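Local coordinates for probable E3 ubiquitin-protein ligase HERC1 (Homo sapiens, PDB 4QT6) that probably acts as an E3 ubiquitin ligase, a large HECT-family protein whose SPRY domain, the part crystallised, is probably a protein-interaction module, at residues Gly83-Asn88 and Leu126-Val131; Trp76-Tyr81 and Leu93-Phe98. All blocks are in the same frame, centred on the assembly; numbering follows the deposited sequence. Where two conformers were deposited one is given.

Both contacts lie within the SPRY domain, a sandwich of two antiparallel sheets, and their centres are about 9 Å apart. Their segments alternate along the chain: 76-81, 83-88, 93-98, then 126-131. Strands 75-79 and 84-86 are neighbours in one sheet, paired through Tyr-86 N and Leu-77 O. Interaction 1 packs the outermost strand 84-86, through side chains, across from strand 125-128, the end strand of the other sheet; interaction 2 packs strand 75-79 and the turn after it against the chain leading out of strand 93-94. Stacking of His-87 on Trp-76 and a probable hydrogen bond from Leu-95 N to Gly-83 O join the two contacts, so they adjoin at one side of the sandwich.

Interaction 1 of 2, residues Gly83-Asn88 and Leu126-Val131; sequences GNLYHN and LAFEDV
The ring of Phe-128 meets the backbone and side chains of Leu-85, Tyr-86 and His-87. At its edge, in the plane of the ring, lies the backbone N of Tyr-86, 3.7 Å from Phe-128 CZ. Tyr-86 O comes in at a slant, 3.5 Å from Phe-128 CZ, and so do two methylene groups: Leu-85 CB is 3.7 Å from Phe-128 CZ, and His-87 CB is 3.8 Å from Phe-128 CE1. Trp-76 adds an edge-to-face partner to the same ring. Phe-128 holds its CG beside the backbone N and anti to the carbonyl carbon (chi1 -59°), which extends the ring toward the strand carrying Leu-85.

Leu-85 reaches back with its branched end. Its CD2 rests 4.0 Å from Phe-128 CZ, while Leu-85 CD1 lies 3.8 Å from Ala-127 CB. Leucine suits this place because one methyl can meet the aromatic ring while the other meets the small alanine. His-87 offers only its CB here: with CG anti to the backbone N (chi1 -179°), the imidazole leads away to stack on Trp-76, and its ND1 is hydrogen-bonded to Met-75 O.

No hydrogen bond crosses between the segments, whose strand axes approach to 8.3 Å with their directions 38° apart. Ala-127 and Phe-128 both face Ile-115 of the neighbouring strand, a classic beta bulge. Its interruption of the usual alternation lets both side chains point toward Leu-85. The arrangement is that of two end strands, one from each sheet, closing the apolar interior at the side of the SPRY beta-sandwich.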
loop_
_atom_site.group_PDB
_atom_site.type_symbol
_atom_site.label_atom_id
_atom_site.label_comp_id
_atom_site.label_asym_id
_atom_site.label_seq_id
_atom_site.Cartn_x
_atom_site.Cartn_y
_atom_site.Cartn_z
ATOM N N GLY A 83 2.051 -11.016 5.614
ATOM C CA GLY A 83 0.903 -10.424 6.279
ATOM C C GLY A 83 1.226 -9.455 7.417
ATOM O O GLY A 83 0.302 -8.939 8.050
ATOM N N ASN A 84 2.512 -9.164 7.654
ATOM C CA ASN A 84 2.927 -8.240 8.712
ATOM C C ASN A 84 2.505 -6.818 8.388
ATOM O O ASN A 84 2.283 -6.478 7.223
ATOM C CB ASN A 84 4.453 -8.252 8.953
ATOM C CG ASN A 84 4.945 -9.527 9.635
ATOM O OD1 ASN A 84 5.693 -10.301 9.044
ATOM N ND2 ASN A 84 4.508 -9.755 10.860
ATOM N N LEU A 85 2.415 -6.013 9.440
ATOM C CA LEU A 85 2.003 -4.610 9.417
ATOM C C LEU A 85 3.131 -3.746 9.978
ATOM O O LEU A 85 3.818 -4.147 10.942
ATOM C CB LEU A 85 0.753 -4.420 10.281
ATOM C CG LEU A 85 -0.524 -5.105 9.820
ATOM C CD1 LEU A 85 -1.605 -5.015 10.883
ATOM C CD2 LEU A 85 -1.015 -4.499 8.504
ATOM N N TYR A 86 3.342 -2.582 9.355
ATOM C CA TYR A 86 4.482 -1.721 9.632
ATOM C C TYR A 86 4.011 -0.295 9.777
ATOM O O TYR A 86 3.331 0.249 8.902
ATOM C CB TYR A 86 5.543 -1.798 8.514
ATOM C CG TYR A 86 6.104 -3.192 8.409
ATOM C CD1 TYR A 86 5.469 -4.152 7.654
ATOM C CD2 TYR A 86 7.218 -3.567 9.150
ATOM C CE1 TYR A 86 5.932 -5.453 7.596
ATOM C CE2 TYR A 86 7.688 -4.867 9.108
ATOM C CZ TYR A 86 7.052 -5.805 8.331
ATOM O OH TYR A 86 7.500 -7.108 8.300
ATOM N N HIS A 87 4.333 0.292 10.921
ATOM C CA HIS A 87 4.282 1.718 11.095
ATOM C C HIS A 87 5.144 2.036 12.318
ATOM O O HIS A 87 4.855 1.550 13.400
ATOM C CB HIS A 87 2.852 2.250 11.285
ATOM C CG HIS A 87 2.833 3.725 11.448
ATOM N ND1 HIS A 87 3.056 4.589 10.396
ATOM C CD2 HIS A 87 2.718 4.497 12.554
ATOM C CE1 HIS A 87 3.073 5.825 10.845
ATOM N NE2 HIS A 87 2.851 5.799 12.146
ATOM N N ASN A 88 6.198 2.807 12.132
ATOM C CA ASN A 88 7.193 3.010 13.204
ATOM C C ASN A 88 7.675 1.636 13.678
ATOM O O ASN A 88 7.841 1.396 14.888
ATOM C CB ASN A 88 6.597 3.827 14.353
ATOM C CG ASN A 88 7.637 4.250 15.367
ATOM O OD1 ASN A 88 8.769 4.545 15.011
ATOM N ND2 ASN A 88 7.240 4.302 16.638
ATOM N N LEU A 126 -9.372 -4.436 11.327
ATOM C CA LEU A 126 -8.657 -3.276 11.868
ATOM C C LEU A 126 -7.159 -3.581 11.934
ATOM O O LEU A 126 -6.746 -4.579 12.510
ATOM C CB LEU A 126 -9.172 -2.920 13.274
ATOM C CG LEU A 126 -8.499 -1.742 13.976
ATOM C CD1 LEU A 126 -8.776 -0.431 13.275
ATOM C CD2 LEU A 126 -8.978 -1.646 15.424
ATOM N N ALA A 127 -6.357 -2.720 11.327
ATOM C CA ALA A 127 -4.925 -2.915 11.248
ATOM C C ALA A 127 -4.166 -1.881 12.069
ATOM O O ALA A 127 -3.195 -2.221 12.775
ATOM C CB ALA A 127 -4.504 -2.827 9.793
ATOM N N PHE A 128 -4.565 -0.616 11.960
ATOM C CA PHE A 128 -3.885 0.474 12.642
ATOM C C PHE A 128 -4.889 1.413 13.294
ATOM O O PHE A 128 -5.951 1.684 12.735
ATOM C CB PHE A 128 -3.020 1.298 11.670
ATOM C CG PHE A 128 -1.946 0.509 10.947
ATOM C CD1 PHE A 128 -0.732 0.209 11.565
ATOM C CD2 PHE A 128 -2.106 0.144 9.615
ATOM C CE1 PHE A 128 0.264 -0.465 10.876
ATOM C CE2 PHE A 128 -1.113 -0.536 8.928
ATOM C CZ PHE A 128 0.075 -0.836 9.560
ATOM N N GLU A 129 -4.536 1.905 14.483
ATOM C CA GLU A 129 -5.293 2.931 15.159
ATOM C C GLU A 129 -4.436 4.156 15.387
ATOM O O GLU A 129 -3.222 4.149 15.127
ATOM C CB GLU A 129 -5.811 2.391 16.496
ATOM C CG GLU A 129 -6.780 1.235 16.366
ATOM C CD GLU A 129 -7.195 0.683 17.720
ATOM O OE1 GLU A 129 -8.274 1.083 18.210
ATOM O OE2 GLU A 129 -6.448 -0.143 18.275
ATOM N N ASP A 130 -5.077 5.223 15.848
ATOM C CA ASP A 130 -4.409 6.480 16.200
ATOM C C ASP A 130 -3.640 7.034 14.997
ATOM O O ASP A 130 -2.549 7.564 15.121
ATOM C CB ASP A 130 -3.454 6.305 17.407
ATOM C CG ASP A 130 -4.128 5.671 18.622
ATOM O OD1 ASP A 130 -5.040 6.292 19.211
ATOM O OD2 ASP A 130 -3.718 4.558 19.002
ATOM N N VAL A 131 -4.229 6.913 13.814
ATOM C CA VAL A 131 -3.587 7.419 12.613
ATOM C C VAL A 131 -3.511 8.940 12.695
ATOM O O VAL A 131 -4.517 9.595 12.848
ATOM C CB VAL A 131 -4.356 6.945 11.362
ATOM C CG1 VAL A 131 -3.833 7.611 10.093
ATOM C CG2 VAL A 131 -4.269 5.445 11.275
#

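Interaction 2 of 2, residues Trp76-Tyr81 and Leu93-Phe98; sequences WLYRAY and LTLSSF. With ARF (formamide), chain B; ARF (formamide), chain C.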
loop_
_atom_site.group_PDB
_atom_site.type_symbol
_atom_site.label_atom_id
_atom_site.label_comp_id
_atom_site.label_asym_id
_atom_site.label_seq_id
_atom_site.Cartn_x
_atom_site.Cartn_y
_atom_site.Cartn_z
ATOM N N TRP A 76 2.013 3.617 6.412
ATOM C CA TRP A 76 1.360 2.558 7.162
ATOM C C TRP A 76 1.209 1.415 6.172
ATOM O O TRP A 76 0.496 1.544 5.159
ATOM C CB TRP A 76 -0.026 3.004 7.639
ATOM C CG TRP A 76 -0.078 3.925 8.833
ATOM C CD1 TRP A 76 -0.414 3.564 10.111
ATOM C CD2 TRP A 76 0.143 5.337 8.865
ATOM N NE1 TRP A 76 -0.376 4.646 10.928
ATOM C CE2 TRP A 76 -0.062 5.759 10.204
ATOM C CE3 TRP A 76 0.530 6.288 7.917
ATOM C CZ2 TRP A 76 0.093 7.082 10.593
ATOM C CZ3 TRP A 76 0.671 7.610 8.314
ATOM C CH2 TRP A 76 0.437 7.994 9.640
ATOM N N LEU A 77 1.893 0.303 6.414
ATOM C CA LEU A 77 2.096 -0.691 5.370
ATOM C C LEU A 77 1.699 -2.088 5.781
ATOM O O LEU A 77 1.811 -2.478 6.951
ATOM C CB LEU A 77 3.549 -0.697 4.922
ATOM C CG LEU A 77 4.057 0.578 4.285
ATOM C CD1 LEU A 77 5.569 0.522 4.096
ATOM C CD2 LEU A 77 3.352 0.842 2.958
ATOM N N TYR A 78 1.299 -2.861 4.782
ATOM C CA TYR A 78 0.819 -4.231 4.915
ATOM C C TYR A 78 1.593 -5.060 3.882
ATOM O O TYR A 78 1.566 -4.801 2.667
ATOM C CB TYR A 78 -0.717 -4.238 4.722
ATOM C CG TYR A 78 -1.468 -5.539 4.658
ATOM C CD1 TYR A 78 -1.055 -6.648 5.381
ATOM C CD2 TYR A 78 -2.679 -5.626 3.955
ATOM C CE1 TYR A 78 -1.772 -7.838 5.316
ATOM C CE2 TYR A 78 -3.405 -6.805 3.902
ATOM C CZ TYR A 78 -2.952 -7.906 4.602
ATOM O OH TYR A 78 -3.687 -9.082 4.526
ATOM N N ARG A 79 2.331 -6.042 4.394
ATOM C CA ARG A 79 3.333 -6.782 3.614
ATOM C C ARG A 79 2.789 -8.087 3.019
ATOM O O ARG A 79 2.262 -8.954 3.750
ATOM C CB ARG A 79 4.530 -7.056 4.534
ATOM C CG ARG A 79 5.690 -7.807 3.923
ATOM C CD ARG A 79 6.817 -7.896 4.943
ATOM N NE ARG A 79 7.880 -8.812 4.546
ATOM C CZ ARG A 79 8.707 -9.427 5.395
ATOM N NH1 ARG A 79 8.596 -9.238 6.717
ATOM N NH2 ARG A 79 9.642 -10.242 4.918
ATOM N N ALA A 80 2.937 -8.239 1.693
ATOM C CA ALA A 80 2.381 -9.363 0.972
ATOM C C ALA A 80 2.931 -10.691 1.488
ATOM O O ALA A 80 2.175 -11.626 1.751
ATOM C CB ALA A 80 2.670 -9.220 -0.508
ATOM N N TYR A 81 4.246 -10.746 1.638
ATOM C CA TYR A 81 4.943 -12.016 1.877
ATOM C C TYR A 81 4.494 -12.716 3.157
ATOM O O TYR A 81 4.338 -13.930 3.162
ATOM C CB TYR A 81 6.448 -11.776 1.929
ATOM C CG TYR A 81 7.231 -12.992 2.365
ATOM C CD1 TYR A 81 7.386 -14.062 1.513
ATOM C CD2 TYR A 81 7.763 -13.081 3.640
ATOM C CE1 TYR A 81 8.079 -15.194 1.907
ATOM C CE2 TYR A 81 8.466 -14.212 4.048
ATOM C CZ TYR A 81 8.624 -15.258 3.162
ATOM O OH TYR A 81 9.320 -16.403 3.535
ATOM N N LEU A 93 0.301 -7.347 15.488
ATOM C CA LEU A 93 -0.783 -7.914 14.687
ATOM C C LEU A 93 -0.283 -8.325 13.307
ATOM O O LEU A 93 0.364 -7.548 12.603
ATOM C CB LEU A 93 -1.934 -6.921 14.538
ATOM C CG LEU A 93 -3.116 -7.329 13.658
ATOM C CD1 LEU A 93 -3.851 -8.558 14.183
ATOM C CD2 LEU A 93 -4.075 -6.159 13.517
ATOM N N THR A 94 -0.594 -9.552 12.922
ATOM C CA THR A 94 -0.262 -10.056 11.599
ATOM C C THR A 94 -1.575 -10.412 10.912
ATOM O O THR A 94 -2.463 -11.016 11.519
ATOM C CB THR A 94 0.675 -11.278 11.720
ATOM O OG1 THR A 94 1.837 -10.899 12.469
ATOM C CG2 THR A 94 1.127 -11.791 10.368
ATOM N N LEU A 95 -1.731 -10.003 9.656
ATOM C CA LEU A 95 -2.924 -10.330 8.901
ATOM C C LEU A 95 -2.577 -11.397 7.871
ATOM O O LEU A 95 -1.494 -11.988 7.933
ATOM C CB LEU A 95 -3.510 -9.058 8.262
ATOM C CG LEU A 95 -3.942 -7.923 9.196
ATOM C CD1 LEU A 95 -4.450 -6.720 8.399
ATOM C CD2 LEU A 95 -5.000 -8.389 10.192
ATOM N N SER A 96 -3.482 -11.690 6.944
ATOM C CA SER A 96 -3.194 -12.714 5.955
ATOM C C SER A 96 -2.094 -12.250 5.007
ATOM O O SER A 96 -1.995 -11.069 4.692
ATOM C CB SER A 96 -4.440 -13.063 5.138
ATOM O OG SER A 96 -5.474 -13.579 5.975
ATOM N N SER A 97 -1.274 -13.190 4.561
ATOM C CA SER A 97 -0.367 -12.935 3.456
ATOM C C SER A 97 -1.192 -12.769 2.181
ATOM O O SER A 97 -2.361 -13.147 2.133
ATOM C CB SER A 97 0.636 -14.084 3.294
ATOM O OG SER A 97 -0.029 -15.290 2.974
ATOM N N PHE A 98 -0.598 -12.171 1.157
ATOM C CA PHE A 98 -1.275 -12.060 -0.123
ATOM C C PHE A 98 -0.261 -12.063 -1.250
ATOM O O PHE A 98 0.945 -11.916 -1.015
ATOM C CB PHE A 98 -2.206 -10.834 -0.170
ATOM C CG PHE A 98 -1.521 -9.517 0.123
ATOM C CD1 PHE A 98 -1.378 -9.072 1.427
ATOM C CD2 PHE A 98 -1.052 -8.709 -0.899
ATOM C CE1 PHE A 98 -0.773 -7.859 1.713
ATOM C CE2 PHE A 98 -0.444 -7.491 -0.618
ATOM C CZ PHE A 98 -0.294 -7.065 0.682
HETATM N N ARF B . 10.067 -12.241 0.332
HETATM C C ARF B . 10.268 -11.865 1.592
HETATM O O ARF B . 9.855 -10.789 1.998
HETATM N N ARF C . -6.321 -8.882 5.717
HETATM C C ARF C . -6.922 -9.747 6.542
HETATM O O ARF C . -6.315 -10.741 6.922
#
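Tyr-78 lies between Phe-98 and Leu-95. The edge of Phe-98 points at one face of the tyrosine in a T-shaped pair, centroids 4.7 Å apart and planes at 57°, with CE1 over the ring centre. On the opposite face, Leu-95 CD1 sits nearer the rim. Tyr-78 OH donates to Ser-96 O at 2.6 Å, from a position tilted out of the carbonyl plane.

Phe-98 also receives Ala-80 CA over its face, a CH-pi contact 3.5 Å from the ring centroid; alanine is small enough to let the ring come this close. A backbone hydrogen bond helps to hold the pair: Phe-98 N donates to a lone pair of Ala-80 O at 2.9 Å, with an N-H...O angle of 161°. Phe-98 CG stands between its backbone N and carbonyl carbon (chi1 56°), which lays the face of the ring against Ala-80 CA and turns its CE1 edge toward Tyr-78.

Further out, a formamide bridges the segments: its N donates to Tyr-78 OH at 2.9 Å, while its O accepts from Ser-96 N at 3.0 Å. Phe-117 of strand 114-119 stacks with Tyr-78.

A phenylalanine in place of Tyr-78 could keep much of the ring packing, but would probably leave Ser-96 O without its hydroxyl mate and the formamide N without its acceptor. The tyrosine therefore couples an apolar ring, suited to the interior, with a hydroxyl that donates to the main chain and accepts from a small amide bound in this crystal.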